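Long-range contacts in exotoxin type A precursor (allele 1) (Streptococcus pyogenes phage T12, PDB 1FNU), which probably acts as a secreted superantigen toxin that, like its relatives, links MHC class II molecules to T-cell receptors: residues F23-D28 with E144-V149; G101-H106 with K202-L207. All coordinates share one frame; numbering follows the deposited sequence.

Overall arrangement
Both contacts join the OB-fold domain to the beta-grasp domain, and their segments alternate along the sequence. Contact 1 sets the end of helix 19-26 against helix 142-157; contact 2 brings strand 96-105 to the loop leading into strand 206-208. Their centres are about 16 Å apart, and they meet directly where Leu145 CD1 packs 4.2 Å from Leu207 CD1. Shared neighbours tie them further. Tyr79 of strand 75-80 packs on Tyr147 of contact 1 and bonds through its backbone to Gly102 of contact 2, while a backbone bond links Glu205 to Ala142, at the start of helix 142-157.

Contact 1. Residues F23-D28 with E144-V149; sequences FLYEGD and ELDYKV
Tyr147 reaches from helix 142-157 to the end of helix 19-26, where Tyr25 and Gly27 receive it. With CG anti to the backbone N (chi1 172°), the bond from CB carries its ring toward the end of helix 19-26. The first ring atom to touch is Tyr147 CD1, which packs 3.9 Å from CD1 of Tyr25; the two side chains pass alongside each other, running in opposite directions. One atom further out, Tyr147 CE1 lies 3.6 Å from Tyr25 O and 3.5 Å from Gly27 O, with Leu24 O at the ring edge. Tyr25 O is buried here with no polar partner in the model. Next along the ring, Tyr147 CZ is 3.3 Å from Gly27 O. At the tip, OH donates to Gly27 O, which lies at the edge of the ring near its plane. The modelled separation between Tyr147 OH and Gly27 O is very short, 2.5 Å, so its exact length deserves caution. A water also lies in the ring plane and donates to the hydroxyl, at a doubtfully short distance, with a weak link on to Asp28 OD1.

Gly27 is where the chain leaves helical geometry, although Gly27 N still bonds to Phe23 O at 3.2 Å. The modelled hydroxyl bond is thus to a carbonyl just past the helical residues. Tyr25 OH comes no closer to Asp146 OD2 than 4.1 Å; Tyr201 OH bonds to both, and Arg150 adds a salt bridge to Asp146. Pro29 packs on the Tyr147 side chain. Leu145 and Val149, meanwhile, seat helix 142-157 on strands 126-135 and 169-176 of the beta-grasp domain, and Glu26 O is bonded by Lys151 further along that helix.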
ATOM      1  N   PHE A  23      10.323   5.967  18.759  1.00 17.87           N
ATOM      2  CA  PHE A  23      10.669   4.560  18.549  1.00 18.00           C
ATOM      3  C   PHE A  23      11.840   4.338  17.548  1.00 18.17           C
ATOM      4  O   PHE A  23      12.487   3.307  17.631  1.00 18.36           O
ATOM      5  CB  PHE A  23       9.392   3.769  18.132  1.00 17.87           C
ATOM      6  CG  PHE A  23       8.408   3.557  19.261  1.00 17.73           C
ATOM      7  CD1 PHE A  23       8.673   2.584  20.234  1.00 17.65           C
ATOM      8  CD2 PHE A  23       7.186   4.294  19.309  1.00 17.62           C
ATOM      9  CE1 PHE A  23       7.741   2.305  21.258  1.00 17.48           C
ATOM     10  CE2 PHE A  23       6.245   4.065  20.303  1.00 17.40           C
ATOM     11  CZ  PHE A  23       6.510   3.052  21.305  1.00 17.55           C
ATOM     12  N   LEU A  24      12.104   5.311  16.681  1.00 18.11           N
ATOM     13  CA  LEU A  24      13.183   5.243  15.696  1.00 18.41           C
ATOM     14  C   LEU A  24      14.549   5.379  16.429  1.00 18.63           C
ATOM     15  O   LEU A  24      15.506   4.679  16.145  1.00 18.61           O
ATOM     16  CB  LEU A  24      13.088   6.407  14.692  1.00 18.23           C
ATOM     17  CG  LEU A  24      11.916   6.581  13.699  1.00 18.49           C
ATOM     18  CD1 LEU A  24      12.066   7.895  12.881  1.00 18.18           C
ATOM     19  CD2 LEU A  24      11.805   5.281  12.820  1.00 18.29           C
ATOM     20  N   TYR A  25      14.612   6.251  17.424  1.00 18.88           N
ATOM     21  CA  TYR A  25      15.866   6.490  18.118  1.00 19.18           C
ATOM     22  C   TYR A  25      16.101   5.774  19.450  1.00 19.47           C
ATOM     23  O   TYR A  25      17.268   5.685  19.953  1.00 19.46           O
ATOM     24  CB  TYR A  25      16.078   7.986  18.251  1.00 19.08           C
ATOM     25  CG  TYR A  25      16.223   8.664  16.874  1.00 19.06           C
ATOM     26  CD1 TYR A  25      17.418   8.558  16.148  1.00 18.90           C
ATOM     27  CD2 TYR A  25      15.186   9.405  16.327  1.00 18.98           C
ATOM     28  CE1 TYR A  25      17.610   9.189  14.897  1.00 19.03           C
ATOM     29  CE2 TYR A  25      15.323  10.047  15.095  1.00 19.15           C
ATOM     30  CZ  TYR A  25      16.538   9.947  14.374  1.00 19.11           C
ATOM     31  OH  TYR A  25      16.652  10.570  13.164  1.00 19.24           O
ATOM     32  N   GLU A  26      15.017   5.289  20.023  1.00 19.65           N
ATOM     33  CA  GLU A  26      15.110   4.495  21.235  1.00 19.99           C
ATOM     34  C   GLU A  26      15.434   3.059  20.769  1.00 20.00           C
ATOM     35  O   GLU A  26      16.148   2.345  21.456  1.00 20.34           O
ATOM     36  CB  GLU A  26      13.793   4.477  21.951  1.00 20.18           C
ATOM     37  CG  GLU A  26      13.712   3.461  23.132  1.00 20.71           C
ATOM     38  CD  GLU A  26      14.703   3.758  24.226  1.00 21.00           C
ATOM     39  OE1 GLU A  26      15.085   4.940  24.366  1.00 21.31           O
ATOM     40  OE2 GLU A  26      15.099   2.815  24.963  1.00 21.32           O
ATOM     41  N   GLY A  27      14.921   2.632  19.620  1.00 20.00           N
ATOM     42  CA  GLY A  27      15.183   1.267  19.118  1.00 19.94           C
ATOM     43  C   GLY A  27      16.631   1.096  18.638  1.00 19.99           C
ATOM     44  O   GLY A  27      17.378   2.087  18.629  1.00 19.98           O
ATOM     45  N   ASP A  28      17.050  -0.144  18.359  1.00 19.87           N
ATOM     46  CA  ASP A  28      18.380  -0.411  17.869  1.00 19.94           C
ATOM     47  C   ASP A  28      18.472  -0.030  16.396  1.00 19.99           C
ATOM     48  O   ASP A  28      17.463   0.013  15.678  1.00 19.64           O
ATOM     49  CB  ASP A  28      18.733  -1.889  17.983  1.00 20.10           C
ATOM     50  CG  ASP A  28      18.880  -2.297  19.386  1.00 20.39           C
ATOM     51  OD1 ASP A  28      19.281  -1.406  20.143  1.00 20.67           O
ATOM     52  OD2 ASP A  28      18.583  -3.432  19.752  1.00 20.46           O
ATOM     53  N   GLU A 144      24.968   7.733  11.131  1.00 20.55           N
ATOM     54  CA  GLU A 144      25.386   6.914  12.241  1.00 20.41           C
ATOM     55  C   GLU A 144      25.668   7.733  13.538  1.00 20.06           C
ATOM     56  O   GLU A 144      25.295   7.359  14.675  1.00 19.77           O
ATOM     57  CB  GLU A 144      26.616   6.083  11.833  1.00 20.70           C
ATOM     58  CG  GLU A 144      27.397   5.546  12.986  1.00 21.27           C
ATOM     59  CD  GLU A 144      28.577   4.632  12.555  1.00 21.67           C
ATOM     60  OE1 GLU A 144      28.640   4.237  11.367  1.00 21.83           O
ATOM     61  OE2 GLU A 144      29.429   4.285  13.421  1.00 21.79           O
ATOM     62  N   LEU A 145      26.270   8.880  13.351  1.00 19.74           N
ATOM     63  CA  LEU A 145      26.647   9.692  14.523  1.00 19.64           C
ATOM     64  C   LEU A 145      25.438  10.326  15.197  1.00 19.58           C
ATOM     65  O   LEU A 145      25.386  10.381  16.430  1.00 19.90           O
ATOM     66  CB  LEU A 145      27.626  10.730  14.076  1.00 19.30           C
ATOM     67  CG  LEU A 145      28.916  10.077  13.549  1.00 19.22           C
ATOM     68  CD1 LEU A 145      29.742  11.194  13.060  1.00 19.18           C
ATOM     69  CD2 LEU A 145      29.693   9.379  14.545  1.00 19.30           C
ATOM     70  N   ASP A 146      24.482  10.754  14.382  1.00 19.63           N
ATOM     71  CA  ASP A 146      23.180  11.354  14.838  1.00 19.56           C
ATOM     72  C   ASP A 146      22.430  10.241  15.586  1.00 19.42           C
ATOM     73  O   ASP A 146      21.962  10.434  16.704  1.00 19.48           O
ATOM     74  CB  ASP A 146      22.449  11.835  13.605  1.00 19.73           C
ATOM     75  CG  ASP A 146      21.182  12.589  13.907  1.00 19.73           C
ATOM     76  OD1 ASP A 146      21.093  13.236  14.981  1.00 20.12           O
ATOM     77  OD2 ASP A 146      20.278  12.577  13.035  1.00 19.88           O
ATOM     78  N   TYR A 147      22.387   9.035  15.027  1.00 19.15           N
ATOM     79  CA  TYR A 147      21.695   7.987  15.745  1.00 18.91           C
ATOM     80  C   TYR A 147      22.287   7.895  17.120  1.00 19.00           C
ATOM     81  O   TYR A 147      21.582   7.990  18.085  1.00 18.96           O
ATOM     82  CB  TYR A 147      21.811   6.625  15.096  1.00 18.27           C
ATOM     83  CG  TYR A 147      21.231   5.614  16.036  1.00 17.92           C
ATOM     84  CD1 TYR A 147      19.837   5.489  16.206  1.00 17.68           C
ATOM     85  CD2 TYR A 147      22.059   4.828  16.827  1.00 17.67           C
ATOM     86  CE1 TYR A 147      19.290   4.607  17.177  1.00 17.66           C
ATOM     87  CE2 TYR A 147      21.512   3.919  17.808  1.00 17.80           C
ATOM     88  CZ  TYR A 147      20.137   3.818  17.985  1.00 17.65           C
ATOM     89  OH  TYR A 147      19.680   2.901  19.012  1.00 17.97           O
ATOM     90  N   LYS A 148      23.600   7.654  17.224  1.00 19.13           N
ATOM     91  CA  LYS A 148      24.204   7.610  18.560  1.00 19.61           C
ATOM     92  C   LYS A 148      23.981   8.885  19.418  1.00 19.72           C
ATOM     93  O   LYS A 148      23.745   8.804  20.609  1.00 19.87           O
ATOM     94  CB  LYS A 148      25.694   7.310  18.412  1.00 19.56           C
ATOM     95  CG  LYS A 148      25.847   5.877  17.904  1.00 19.93           C
ATOM     96  CD  LYS A 148      27.268   5.603  17.327  1.00 20.11           C
ATOM     97  CE  LYS A 148      27.669   4.120  17.317  1.00 20.28           C
ATOM     98  NZ  LYS A 148      28.914   3.829  16.484  1.00 20.59           N
ATOM     99  N   VAL A 149      24.009  10.068  18.832  1.00 20.02           N
ATOM    100  CA  VAL A 149      23.778  11.223  19.694  1.00 20.12           C
ATOM    101  C   VAL A 149      22.350  11.103  20.254  1.00 20.27           C
ATOM    102  O   VAL A 149      22.117  11.255  21.458  1.00 20.17           O
ATOM    103  CB  VAL A 149      23.891  12.516  18.895  1.00 20.22           C
ATOM    104  CG1 VAL A 149      23.322  13.728  19.709  1.00 20.14           C
ATOM    105  CG2 VAL A 149      25.356  12.747  18.524  1.00 19.98           C
TER
HETATM  106  O   HOH W   1      21.085   1.486  20.432  1.00 29.57           O

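Contact 2. Residues G101-H106 with K202-L207; sequences GGVTNH and KDNETL
Gly101 and Asn204 come within 4.2 Å, CA to CA, and from there the two segments run in broadly similar directions, opening to 7.9 Å between the CA atoms of Thr104 and Thr206. Gly101 and Gly102 both have positive phi, and the missing side chain of Gly101 permits the close approach. With CG anti to the backbone N (chi1 -158°), Asn204 brings its amide to the backbone of Val103 and grips it twice. Asn204 OD1 takes the N-H of Val103 N on a lone pair at 2.8 Å, nearly straight (172°). Asn204 ND2 donates to Val103 O at 3.1 Å, with that oxygen tilted 16° out of the amide plane. The side-chain amide thus mimics a neighbouring peptide on strand 96-105 of the OB-fold sheet, binding to it the loop before strand 206-208, a strand itself paired antiparallel with strand 139-141. Asp203 OD1 accepts from Glu205 N in an Asx turn. Thr206 OG1 donates to Asn204 O at 2.9 Å, fastening the loop from within, and accepts from a water that also donates to Val103 O. Met67 and Phe71 of helix 65-72 pack against the Asn204 side chain.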
ATOM      1  N   GLY A 101      20.227   6.291   2.894  1.00 18.54           N
ATOM      2  CA  GLY A 101      21.673   6.346   3.003  1.00 19.01           C
ATOM      3  C   GLY A 101      22.288   5.268   3.865  1.00 19.34           C
ATOM      4  O   GLY A 101      21.968   4.074   3.722  1.00 19.27           O
ATOM      5  N   GLY A 102      23.176   5.698   4.773  1.00 19.76           N
ATOM      6  CA  GLY A 102      23.864   4.821   5.718  1.00 20.32           C
ATOM      7  C   GLY A 102      24.913   3.854   5.156  1.00 20.84           C
ATOM      8  O   GLY A 102      25.220   2.857   5.762  1.00 20.63           O
ATOM      9  N   VAL A 103      25.443   4.154   3.985  1.00 21.39           N
ATOM     10  CA  VAL A 103      26.372   3.252   3.317  1.00 22.13           C
ATOM     11  C   VAL A 103      27.819   3.755   3.228  1.00 22.73           C
ATOM     12  O   VAL A 103      28.034   4.868   2.759  1.00 22.68           O
ATOM     13  CB  VAL A 103      25.887   3.058   1.865  1.00 22.12           C
ATOM     14  CG1 VAL A 103      27.004   2.325   1.016  1.00 22.19           C
ATOM     15  CG2 VAL A 103      24.561   2.280   1.865  1.00 21.93           C
ATOM     16  N   THR A 104      28.794   2.916   3.575  1.00 23.58           N
ATOM     17  CA  THR A 104      30.180   3.331   3.474  1.00 24.55           C
ATOM     18  C   THR A 104      31.010   2.174   2.980  1.00 25.42           C
ATOM     19  O   THR A 104      30.735   1.040   3.312  1.00 25.33           O
ATOM     20  CB  THR A 104      30.723   3.802   4.820  1.00 24.43           C
ATOM     21  OG1 THR A 104      30.631   2.734   5.753  1.00 24.31           O
ATOM     22  CG2 THR A 104      29.924   4.960   5.309  1.00 24.52           C
ATOM     23  N   ASN A 105      32.025   2.433   2.142  1.00 26.43           N
ATOM     24  CA  ASN A 105      32.787   1.281   1.652  1.00 27.59           C
ATOM     25  C   ASN A 105      33.374   0.504   2.807  1.00 28.20           C
ATOM     26  O   ASN A 105      33.763   1.077   3.790  1.00 28.40           O
ATOM     27  CB  ASN A 105      33.934   1.696   0.699  1.00 27.71           C
ATOM     28  CG  ASN A 105      33.456   2.411  -0.525  1.00 27.77           C
ATOM     29  OD1 ASN A 105      32.707   1.871  -1.330  1.00 28.11           O
ATOM     30  ND2 ASN A 105      33.886   3.635  -0.682  1.00 27.84           N
ATOM     31  N   HIS A 106      33.436  -0.811   2.721  1.00 29.12           N
ATOM     32  CA  HIS A 106      34.062  -1.567   3.802  1.00 29.98           C
ATOM     33  C   HIS A 106      35.610  -1.465   3.798  1.00 30.69           C
ATOM     34  O   HIS A 106      36.211  -1.129   4.821  1.00 30.70           O
ATOM     35  CB  HIS A 106      33.665  -3.051   3.751  1.00 29.99           C
ATOM     36  CG  HIS A 106      34.136  -3.832   4.937  1.00 30.13           C
ATOM     37  ND1 HIS A 106      35.368  -4.459   4.991  1.00 30.24           N
ATOM     38  CD2 HIS A 106      33.584  -4.002   6.164  1.00 30.16           C
ATOM     39  CE1 HIS A 106      35.548  -4.979   6.196  1.00 30.16           C
ATOM     40  NE2 HIS A 106      34.478  -4.716   6.927  1.00 30.16           N
ATOM     41  N   LYS A 202      19.066  10.576   3.228  1.00 21.46           N
ATOM     42  CA  LYS A 202      19.123  10.098   1.867  1.00 22.13           C
ATOM     43  C   LYS A 202      20.414  10.452   1.104  1.00 22.66           C
ATOM     44  O   LYS A 202      20.854   9.659   0.252  1.00 22.71           O
ATOM     45  CB  LYS A 202      17.910  10.642   1.074  1.00 22.13           C
ATOM     46  CG  LYS A 202      17.493   9.810  -0.130  1.00 22.31           C
ATOM     47  CD  LYS A 202      16.193  10.364  -0.779  1.00 22.35           C
ATOM     48  CE  LYS A 202      16.433  10.982  -2.195  1.00 22.52           C
ATOM     49  NZ  LYS A 202      16.555  10.038  -3.312  1.00 21.99           N
ATOM     50  N   ASP A 203      21.024  11.600   1.400  1.00 23.18           N
ATOM     51  CA  ASP A 203      22.181  11.993   0.589  1.00 23.85           C
ATOM     52  C   ASP A 203      23.426  11.259   1.035  1.00 24.22           C
ATOM     53  O   ASP A 203      24.471  11.497   0.506  1.00 24.17           O
ATOM     54  CB  ASP A 203      22.420  13.513   0.572  1.00 24.15           C
ATOM     55  CG  ASP A 203      22.788  14.102   1.950  1.00 24.46           C
ATOM     56  OD1 ASP A 203      23.242  13.377   2.893  1.00 24.67           O
ATOM     57  OD2 ASP A 203      22.637  15.361   2.076  1.00 24.93           O
ATOM     58  N   ASN A 204      23.259  10.371   2.016  1.00 24.49           N
ATOM     59  CA  ASN A 204      24.339   9.520   2.508  1.00 24.96           C
ATOM     60  C   ASN A 204      25.554  10.291   2.947  1.00 25.38           C
ATOM     61  O   ASN A 204      26.652   9.777   2.867  1.00 25.40           O
ATOM     62  CB  ASN A 204      24.711   8.566   1.386  1.00 24.72           C
ATOM     63  CG  ASN A 204      25.389   7.320   1.858  1.00 24.56           C
ATOM     64  OD1 ASN A 204      24.976   6.655   2.822  1.00 24.32           O
ATOM     65  ND2 ASN A 204      26.425   6.939   1.110  1.00 24.65           N
ATOM     66  N   GLU A 205      25.352  11.523   3.414  1.00 26.00           N
ATOM     67  CA  GLU A 205      26.454  12.378   3.872  1.00 26.61           C
ATOM     68  C   GLU A 205      27.434  11.627   4.803  1.00 26.63           C
ATOM     69  O   GLU A 205      27.053  10.995   5.783  1.00 26.50           O
ATOM     70  CB  GLU A 205      25.871  13.639   4.537  1.00 27.25           C
ATOM     71  CG  GLU A 205      26.859  14.610   5.096  1.00 28.43           C
ATOM     72  CD  GLU A 205      27.748  15.319   4.043  1.00 28.95           C
ATOM     73  OE1 GLU A 205      28.478  14.610   3.253  1.00 29.54           O
ATOM     74  OE2 GLU A 205      27.729  16.603   4.027  1.00 29.52           O
ATOM     75  N   THR A 206      28.727  11.735   4.461  1.00 26.78           N
ATOM     76  CA  THR A 206      29.782  11.026   5.155  1.00 26.76           C
ATOM     77  C   THR A 206      30.951  11.967   5.532  1.00 26.89           C
ATOM     78  O   THR A 206      31.314  12.859   4.788  1.00 26.60           O
ATOM     79  CB  THR A 206      30.297   9.854   4.195  1.00 26.91           C
ATOM     80  OG1 THR A 206      29.196   8.959   3.869  1.00 26.87           O
ATOM     81  CG2 THR A 206      31.387   9.005   4.853  1.00 26.77           C
ATOM     82  N   LEU A 207      31.541  11.775   6.690  1.00 27.08           N
ATOM     83  CA  LEU A 207      32.651  12.650   6.987  1.00 27.46           C
ATOM     84  C   LEU A 207      33.712  11.985   7.740  1.00 27.65           C
ATOM     85  O   LEU A 207      33.545  10.904   8.237  1.00 27.57           O
ATOM     86  CB  LEU A 207      32.199  13.898   7.676  1.00 27.48           C
ATOM     87  CG  LEU A 207      31.081  13.497   8.607  1.00 27.45           C
ATOM     88  CD1 LEU A 207      31.713  12.881   9.750  1.00 27.45           C
ATOM     89  CD2 LEU A 207      30.294  14.680   8.988  1.00 27.50           C
TER
HETATM   90  O   HOH W   2      29.945   6.859   2.162  1.00 28.13           O